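Long-range contacts in ornithine carbamoyltransferase (Giardia intestinalis, PDB 3GRF), which probably catalyses the transfer of a carbamoyl group from carbamoyl phosphate to ornithine, a reaction of the arginine degradation pathway: residues E233-V238 with A271-R276; K160-A165 with L185-H190; D227-C232 with Q264-V269. All coordinates share one frame; numbering follows the deposited sequence.

Contact 1. Residues E233-V238 with A271-R276; sequences EGVDVV and AVTSKR
D236 and R276 meet with their carboxylate and guanidinium planes almost perpendicular, 87° apart. R276 NH1 comes from above the carboxylate plane, 59° out of it, and makes a salt bridge to D236 OD2 at 3.2 Å. S274 approaches the same oxygen from the opposite face and on its anti side. Its OG donates to D236 OD2 over 3.0 Å. The S274 hydroxyl is placed for this by a chi1 of 85°, which sets OG between the backbone N and the carbonyl carbon. D236 OD2 is therefore gripped by two donors, while OD1 takes the backbone N-H of K163. R276 NE has a second acidic partner, E154.

The two segments lead into strands 237-240 and 278-281, which are parallel neighbours in the sheet of the Rossmann-like Asp/Orn binding domain. Ahead of these strands two straight backbone bonds join the loops: G234 N to V272 O at 2.9 Å and S274 N to V235 O at 2.9 Å.

T273 turns its methyl inward and its hydroxyl to S277. T273 CG2 lies 3.5 Å from V238 CG2 and 3.7 Å from V235 CG2. E233 crosses V272 more loosely, with CG 4.1 Å from V272 CB.

Contact 2. Residues K160-A165 with L185-H190; sequences KGIKFA and LGMECH
F164 and C189 lie side by side on one side of a parallel strand pair. The sulfur of C189 sits obliquely to the phenyl ring, 57° off the ring normal, and SG is 3.5 Å from F164 CD2. This is a Cys sulfur-aromatic contact. The F164 ring is carried there by a chi1 of 177°, with CG anti to the backbone N. M187 approaches from the other segment by its methyl end. The chain bends at chi3, and CE reaches F164 CB at 3.9 Å and I162 O at 3.7 Å. A165 and H190 pair on the other face of the sheet, with their CB atoms 4.0 Å apart.

Two backbone bonds hold this register. F164 N donates to E188 O at 2.9 Å, and H190 N donates to F164 O at 2.8 Å. Before the strands pair, a water bridges the two segments: it donates to K160 O and I162 O and accepts from E188 N. At the far end K160 CE lies 3.2 Å from L185 O.

Further out, the segments belong to the beta-alpha-beta unit of strand 164-167, helix 173-185 and strand 188-192. G186, with positive phi, is the C-prime residue of the Schellman motif that ends the helix and turns the chain into the second strand. L178 and C182 of that helix touch F164, and F142 of helix 135-151 lies against M187. The carboxylate of E188 is bound by S221.

C189 SG is also disulfide-bonded to C182. The sulfur beside the F164 ring is thus a covalent tie between the strand and its own crossover helix, and the ring rests against a disulfide rather than a thiol.

Contact 3. Residues D227-C232 with Q264-V269; sequences DCKKGC and QVDDAV
The carboxylate of D266 is the flat group of this contact, and K229 comes to it only loosely. K229 CE is 4.4 Å from D266 OD2, and the ammonium NZ stays 4.7 Å from that oxygen. No salt bridge forms, although the opposite charges probably attract weakly. The same OD2 accepts from V269 N, which lies nearly along the C-O axis at 3.0 Å. D266 is thereby the N-cap of helix 267-270. The short helix 228-232 packs against that capped start. Both helices belong to the Asp/Orn binding domain, which has a Rossmann-like parallel sheet.

V269 is the residue of 264-269 that meets both the two cysteines and K229, and its two methyls have different tasks. CG1 is anti to the backbone N, chi1 165°, and points between two cysteines one helical turn apart. CG2 takes the aliphatic part of K229, with CE 3.9 Å away. That lysine chain bends at chi3 and continues over A268, whose CB lies 3.8 Å from K229 NZ. No hydrogen bond crosses between the segments, so the contact rests on apolar touch and on this long side chain.

C228 is tied by a disulfide to C167 of strand 164-167, which joins the helix to the sheet. C232 also leans on that strand, at A165 and C167. On the valine side, V269 CG1 is 4.1 Å from C228 SG and 4.0 Å from C232 SG.

How the contacts relate
All three contacts lie in the Asp/Orn binding domain, on one side of the chain's centre. Contact 2 closes first along the chain. Contacts 1 and 3 follow, with their segments alternating. The centres of contacts 1 and 3 are about 10 Å apart, those of 1 and 2 about 12 Å, and those of 2 and 3 about 17 Å. Contacts 1 and 2 share the parallel sheet, where strands 164-167 and 237-240 are neighbours; V237 O and A165 N probably hydrogen-bond between them. Contact 3 touches both others through C232, which meets T273 and A165. Contact 3 thus sits against the inner strands 164-167 and 237-240, the same two that link contacts 1 and 2.

Contact 1. Residues E233-V238 with A271-R276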
loop_
_atom_site.group_PDB
_atom_site.type_symbol
_atom_site.label_atom_id
_atom_site.label_comp_id
_atom_site.label_asym_id
_atom_site.label_seq_id
_atom_site.Cartn_x
_atom_site.Cartn_y
_atom_site.Cartn_z
ATOM N N GLU A 233 45.282 -3.596 2.297
ATOM C CA GLU A 233 46.381 -3.872 1.371
ATOM C C GLU A 233 46.083 -5.191 0.723
ATOM O O GLU A 233 45.931 -6.210 1.427
ATOM C CB GLU A 233 47.684 -4.009 2.118
ATOM C CG GLU A 233 48.775 -3.089 1.662
ATOM C CD GLU A 233 49.988 -3.258 2.542
ATOM O OE1 GLU A 233 49.935 -2.821 3.726
ATOM O OE2 GLU A 233 50.976 -3.864 2.059
ATOM N N GLY A 234 45.988 -5.168 -0.599
ATOM C CA GLY A 234 45.741 -6.376 -1.376
ATOM C C GLY A 234 44.285 -6.796 -1.539
ATOM O O GLY A 234 43.991 -7.753 -2.256
ATOM N N VAL A 235 43.354 -6.114 -0.877
ATOM C CA VAL A 235 41.985 -6.640 -0.788
ATOM C C VAL A 235 41.228 -6.435 -2.111
ATOM O O VAL A 235 41.603 -5.587 -2.918
ATOM C CB VAL A 235 41.187 -6.103 0.451
ATOM C CG1 VAL A 235 41.903 -6.437 1.772
ATOM C CG2 VAL A 235 40.937 -4.618 0.331
ATOM N N ASP A 236 40.187 -7.225 -2.347
ATOM C CA ASP A 236 39.451 -7.172 -3.618
ATOM C C ASP A 236 38.133 -6.404 -3.507
ATOM O O ASP A 236 37.529 -6.038 -4.512
ATOM C CB ASP A 236 39.180 -8.585 -4.131
ATOM C CG ASP A 236 40.441 -9.394 -4.301
ATOM O OD1 ASP A 236 40.597 -10.398 -3.579
ATOM O OD2 ASP A 236 41.267 -9.028 -5.160
ATOM N N VAL A 237 37.670 -6.188 -2.275
ATOM C CA VAL A 237 36.414 -5.484 -2.007
ATOM C C VAL A 237 36.711 -4.604 -0.814
ATOM O O VAL A 237 37.276 -5.087 0.174
ATOM C CB VAL A 237 35.237 -6.407 -1.592
ATOM C CG1 VAL A 237 33.937 -5.546 -1.348
ATOM C CG2 VAL A 237 35.002 -7.487 -2.647
ATOM N N VAL A 238 36.333 -3.332 -0.924
ATOM C CA VAL A 238 36.351 -2.451 0.230
ATOM C C VAL A 238 34.952 -1.916 0.512
ATOM O O VAL A 238 34.343 -1.231 -0.311
ATOM C CB VAL A 238 37.297 -1.269 0.030
ATOM C CG1 VAL A 238 37.283 -0.348 1.297
ATOM C CG2 VAL A 238 38.718 -1.758 -0.283
ATOM N N ALA A 271 43.995 2.978 -3.285
ATOM C CA ALA A 271 45.304 2.764 -3.926
ATOM C C ALA A 271 46.114 1.591 -3.383
ATOM O O ALA A 271 47.066 1.169 -4.014
ATOM C CB ALA A 271 46.151 4.064 -3.921
ATOM N N VAL A 272 45.730 1.047 -2.212
ATOM C CA VAL A 272 46.494 -0.093 -1.712
ATOM C C VAL A 272 45.836 -1.430 -2.008
ATOM O O VAL A 272 46.387 -2.489 -1.738
ATOM C CB VAL A 272 46.811 0.017 -0.206
ATOM C CG1 VAL A 272 47.627 1.276 0.076
ATOM C CG2 VAL A 272 45.543 0.021 0.629
ATOM N N THR A 273 44.625 -1.385 -2.591
ATOM C CA THR A 273 43.879 -2.613 -2.866
ATOM C C THR A 273 44.309 -3.270 -4.185
ATOM O O THR A 273 45.187 -2.761 -4.891
ATOM C CB THR A 273 42.387 -2.361 -2.820
ATOM O OG1 THR A 273 41.990 -1.595 -3.961
ATOM C CG2 THR A 273 42.024 -1.629 -1.546
ATOM N N SER A 274 43.719 -4.405 -4.521
ATOM C CA SER A 274 44.051 -5.078 -5.767
ATOM C C SER A 274 43.659 -4.232 -6.973
ATOM O O SER A 274 42.851 -3.303 -6.848
ATOM C CB SER A 274 43.361 -6.445 -5.819
ATOM O OG SER A 274 42.035 -6.340 -6.306
ATOM N N LYS A 275 44.221 -4.558 -8.129
ATOM C CA LYS A 275 43.887 -3.845 -9.332
ATOM C C LYS A 275 42.436 -4.113 -9.747
ATOM O O LYS A 275 41.798 -3.247 -10.360
ATOM C CB LYS A 275 44.878 -4.198 -10.453
ATOM C CG LYS A 275 45.521 -2.987 -11.128
ATOM C CD LYS A 275 46.803 -2.527 -10.410
ATOM C CE LYS A 275 47.651 -1.618 -11.314
ATOM N NZ LYS A 275 48.458 -2.395 -12.326
ATOM N N ARG A 276 41.928 -5.306 -9.420
ATOM C CA ARG A 276 40.527 -5.705 -9.693
ATOM C C ARG A 276 39.504 -5.166 -8.654
ATOM O O ARG A 276 38.302 -5.350 -8.802
ATOM C CB ARG A 276 40.438 -7.242 -9.753
ATOM C CG ARG A 276 40.316 -7.885 -8.378
ATOM C CD ARG A 276 41.177 -9.106 -8.147
ATOM N NE ARG A 276 40.572 -10.328 -8.627
ATOM C CZ ARG A 276 40.600 -11.520 -8.017
ATOM N NH1 ARG A 276 41.173 -11.724 -6.834
ATOM N NH2 ARG A 276 40.005 -12.537 -8.605
#

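Contact 2. Residues K160-A165 with L185-H190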
loop_
_atom_site.group_PDB
_atom_site.type_symbol
_atom_site.label_atom_id
_atom_site.label_comp_id
_atom_site.label_asym_id
_atom_site.label_seq_id
_atom_site.Cartn_x
_atom_site.Cartn_y
_atom_site.Cartn_z
ATOM N N LYS A 160 36.111 -17.873 -2.636
ATOM C CA LYS A 160 37.300 -18.263 -1.896
ATOM C C LYS A 160 38.484 -17.316 -2.068
ATOM O O LYS A 160 39.194 -17.067 -1.100
ATOM C CB LYS A 160 37.715 -19.680 -2.266
ATOM C CG LYS A 160 36.581 -20.675 -2.196
ATOM C CD LYS A 160 36.362 -21.079 -0.784
ATOM C CE LYS A 160 34.932 -21.535 -0.547
ATOM N NZ LYS A 160 34.486 -22.671 -1.418
ATOM N N GLY A 161 38.681 -16.803 -3.290
ATOM C CA GLY A 161 39.827 -15.952 -3.653
ATOM C C GLY A 161 39.608 -14.460 -3.463
ATOM O O GLY A 161 40.551 -13.671 -3.555
ATOM N N ILE A 162 38.359 -14.065 -3.201
ATOM C CA ILE A 162 38.019 -12.649 -3.078
ATOM C C ILE A 162 38.315 -12.236 -1.655
ATOM O O ILE A 162 37.625 -12.684 -0.736
ATOM C CB ILE A 162 36.521 -12.326 -3.391
ATOM C CG1 ILE A 162 36.114 -12.866 -4.746
ATOM C CG2 ILE A 162 36.319 -10.803 -3.476
ATOM C CD1 ILE A 162 37.118 -12.518 -5.829
ATOM N N LYS A 163 39.333 -11.407 -1.474
ATOM C CA LYS A 163 39.659 -10.881 -0.132
ATOM C C LYS A 163 38.738 -9.687 0.124
ATOM O O LYS A 163 38.629 -8.824 -0.728
ATOM C CB LYS A 163 41.126 -10.457 -0.042
ATOM C CG LYS A 163 42.176 -11.585 -0.149
ATOM C CD LYS A 163 42.814 -11.578 -1.539
ATOM C CE LYS A 163 44.228 -12.101 -1.521
ATOM N NZ LYS A 163 45.147 -10.909 -1.556
ATOM N N PHE A 164 38.082 -9.647 1.294
ATOM C CA PHE A 164 37.034 -8.664 1.580
ATOM C C PHE A 164 37.516 -7.783 2.758
ATOM O O PHE A 164 38.097 -8.291 3.720
ATOM C CB PHE A 164 35.719 -9.377 1.898
ATOM C CG PHE A 164 34.580 -8.432 2.287
ATOM C CD1 PHE A 164 33.676 -7.989 1.339
ATOM C CD2 PHE A 164 34.441 -7.982 3.611
ATOM C CE1 PHE A 164 32.649 -7.123 1.690
ATOM C CE2 PHE A 164 33.435 -7.144 3.960
ATOM C CZ PHE A 164 32.547 -6.693 3.014
ATOM N N ALA A 165 37.327 -6.473 2.688
ATOM C CA ALA A 165 37.557 -5.652 3.904
ATOM C C ALA A 165 36.402 -4.701 4.247
ATOM O O ALA A 165 35.860 -4.080 3.347
ATOM C CB ALA A 165 38.873 -4.848 3.785
ATOM N N LEU A 185 30.908 -18.255 3.402
ATOM C CA LEU A 185 31.391 -18.404 2.029
ATOM C C LEU A 185 32.896 -18.711 1.921
ATOM O O LEU A 185 33.378 -19.044 0.845
ATOM C CB LEU A 185 30.978 -17.182 1.156
ATOM C CG LEU A 185 29.457 -17.076 0.901
ATOM C CD1 LEU A 185 29.160 -15.706 0.330
ATOM C CD2 LEU A 185 28.915 -18.155 -0.134
ATOM N N GLY A 186 33.617 -18.626 3.040
ATOM C CA GLY A 186 35.012 -19.042 3.088
ATOM C C GLY A 186 35.932 -17.962 2.572
ATOM O O GLY A 186 36.975 -18.241 1.962
ATOM N N MET A 187 35.564 -16.713 2.858
ATOM C CA MET A 187 36.354 -15.566 2.461
ATOM C C MET A 187 37.251 -15.102 3.582
ATOM O O MET A 187 36.931 -15.213 4.780
ATOM C CB MET A 187 35.426 -14.411 2.015
ATOM C CG MET A 187 34.651 -14.724 0.757
ATOM S SD MET A 187 33.169 -13.778 0.429
ATOM C CE MET A 187 33.969 -12.246 -0.103
ATOM N N GLU A 188 38.387 -14.562 3.171
ATOM C CA GLU A 188 39.222 -13.780 4.059
ATOM C C GLU A 188 38.506 -12.438 4.306
ATOM O O GLU A 188 38.238 -11.665 3.386
ATOM C CB GLU A 188 40.602 -13.603 3.437
ATOM C CG GLU A 188 41.485 -12.700 4.210
ATOM C CD GLU A 188 42.722 -13.389 4.704
ATOM O OE1 GLU A 188 42.606 -14.584 5.092
ATOM O OE2 GLU A 188 43.799 -12.735 4.723
ATOM N N CYS A 189 38.109 -12.208 5.541
ATOM C CA CYS A 189 37.378 -10.974 5.846
ATOM C C CYS A 189 38.312 -10.163 6.762
ATOM O O CYS A 189 38.766 -10.677 7.768
ATOM C CB CYS A 189 36.048 -11.322 6.525
ATOM S SG CYS A 189 34.451 -10.593 5.889
ATOM N N HIS A 190 38.609 -8.910 6.427
ATOM C CA HIS A 190 39.420 -8.036 7.327
ATOM C C HIS A 190 38.484 -6.967 7.888
ATOM O O HIS A 190 37.816 -6.270 7.127
ATOM C CB HIS A 190 40.518 -7.286 6.561
ATOM C CG HIS A 190 41.586 -8.147 5.974
ATOM N ND1 HIS A 190 41.541 -9.530 5.976
ATOM C CD2 HIS A 190 42.750 -7.807 5.369
ATOM C CE1 HIS A 190 42.624 -9.996 5.378
ATOM N NE2 HIS A 190 43.371 -8.971 4.997
HETATM O O HOH W 1 38.793 -14.637 0.248
HETATM O O HOH W 2 39.636 -18.160 1.377
#

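Contact 3. Residues D227-C232 with Q264-V269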
loop_
_atom_site.group_PDB
_atom_site.type_symbol
_atom_site.label_atom_id
_atom_site.label_comp_id
_atom_site.label_asym_id
_atom_site.label_seq_id
_atom_site.Cartn_x
_atom_site.Cartn_y
_atom_site.Cartn_z
ATOM N N ASP A 227 44.271 -0.338 11.416
ATOM C CA ASP A 227 44.837 0.554 10.402
ATOM C C ASP A 227 44.198 0.105 9.095
ATOM O O ASP A 227 44.460 -1.025 8.646
ATOM C CB ASP A 227 46.372 0.381 10.354
ATOM C CG ASP A 227 47.094 1.514 9.589
ATOM O OD1 ASP A 227 47.449 2.540 10.216
ATOM O OD2 ASP A 227 47.333 1.380 8.368
ATOM N N CYS A 228 43.275 0.889 8.568
ATOM C CA CYS A 228 42.531 0.529 7.370
ATOM C C CYS A 228 43.412 0.275 6.135
ATOM O O CYS A 228 43.101 -0.597 5.327
ATOM C CB CYS A 228 41.508 1.633 7.111
ATOM S SG CYS A 228 40.269 1.231 5.848
ATOM N N LYS A 229 44.501 1.031 5.998
ATOM C CA LYS A 229 45.422 0.840 4.854
ATOM C C LYS A 229 46.129 -0.500 4.913
ATOM O O LYS A 229 46.270 -1.218 3.897
ATOM C CB LYS A 229 46.460 1.971 4.791
ATOM C CG LYS A 229 46.037 3.032 3.796
ATOM C CD LYS A 229 46.776 4.355 3.930
ATOM C CE LYS A 229 45.713 5.455 3.977
ATOM N NZ LYS A 229 46.232 6.807 4.316
ATOM N N LYS A 230 46.559 -0.845 6.129
ATOM C CA LYS A 230 47.203 -2.110 6.372
ATOM C C LYS A 230 46.154 -3.171 6.157
ATOM O O LYS A 230 46.441 -4.219 5.589
ATOM C CB LYS A 230 47.795 -2.181 7.792
ATOM C CG LYS A 230 48.789 -1.071 8.112
ATOM C CD LYS A 230 50.137 -1.610 8.550
ATOM C CE LYS A 230 51.230 -0.503 8.549
ATOM N NZ LYS A 230 51.910 -0.302 7.219
ATOM N N GLY A 231 44.934 -2.884 6.604
ATOM C CA GLY A 231 43.844 -3.849 6.489
ATOM C C GLY A 231 43.369 -4.071 5.080
ATOM O O GLY A 231 42.937 -5.179 4.726
ATOM N N CYS A 232 43.451 -3.014 4.268
ATOM C CA CYS A 232 42.970 -3.030 2.887
ATOM C C CYS A 232 44.050 -3.409 1.850
ATOM O O CYS A 232 43.760 -3.524 0.648
ATOM C CB CYS A 232 42.331 -1.683 2.503
ATOM S SG CYS A 232 40.784 -1.349 3.347
ATOM N N GLN A 264 38.170 6.517 7.161
ATOM C CA GLN A 264 37.469 7.005 5.973
ATOM C C GLN A 264 38.039 6.298 4.771
ATOM O O GLN A 264 39.264 6.247 4.618
ATOM C CB GLN A 264 37.740 8.495 5.820
ATOM C CG GLN A 264 37.152 9.093 4.547
ATOM C CD GLN A 264 37.166 10.571 4.601
ATOM O OE1 GLN A 264 38.196 11.183 4.415
ATOM N NE2 GLN A 264 36.033 11.159 4.919
ATOM N N VAL A 265 37.194 5.747 3.904
ATOM C CA VAL A 265 37.751 5.164 2.679
ATOM C C VAL A 265 38.048 6.284 1.656
ATOM O O VAL A 265 37.145 6.812 1.033
ATOM C CB VAL A 265 36.892 3.991 2.075
ATOM C CG1 VAL A 265 37.557 3.441 0.879
ATOM C CG2 VAL A 265 36.666 2.855 3.099
ATOM N N ASP A 266 39.323 6.659 1.531
ATOM C CA ASP A 266 39.773 7.669 0.545
ATOM C C ASP A 266 40.605 7.067 -0.616
ATOM O O ASP A 266 40.676 5.836 -0.781
ATOM C CB ASP A 266 40.522 8.829 1.264
ATOM C CG ASP A 266 41.791 8.364 2.014
ATOM O OD1 ASP A 266 42.341 9.160 2.755
ATOM O OD2 ASP A 266 42.273 7.224 1.872
ATOM N N ASP A 267 41.232 7.930 -1.416
ATOM C CA ASP A 267 41.975 7.492 -2.602
ATOM C C ASP A 267 43.215 6.686 -2.168
ATOM O O ASP A 267 43.596 5.721 -2.841
ATOM C CB ASP A 267 42.418 8.697 -3.456
ATOM C CG ASP A 267 41.280 9.342 -4.286
ATOM O OD1 ASP A 267 40.178 8.791 -4.442
ATOM O OD2 ASP A 267 41.519 10.440 -4.838
ATOM N N ALA A 268 43.855 7.083 -1.057
ATOM C CA ALA A 268 45.058 6.378 -0.579
ATOM C C ALA A 268 44.695 5.004 -0.043
ATOM O O ALA A 268 45.489 4.064 -0.120
ATOM C CB ALA A 268 45.751 7.168 0.530
ATOM N N VAL A 269 43.503 4.895 0.520
ATOM C CA VAL A 269 43.006 3.598 0.967
ATOM C C VAL A 269 42.788 2.707 -0.265
ATOM O O VAL A 269 43.298 1.595 -0.307
ATOM C CB VAL A 269 41.724 3.716 1.890
ATOM C CG1 VAL A 269 41.020 2.385 2.035
ATOM C CG2 VAL A 269 42.095 4.204 3.293
#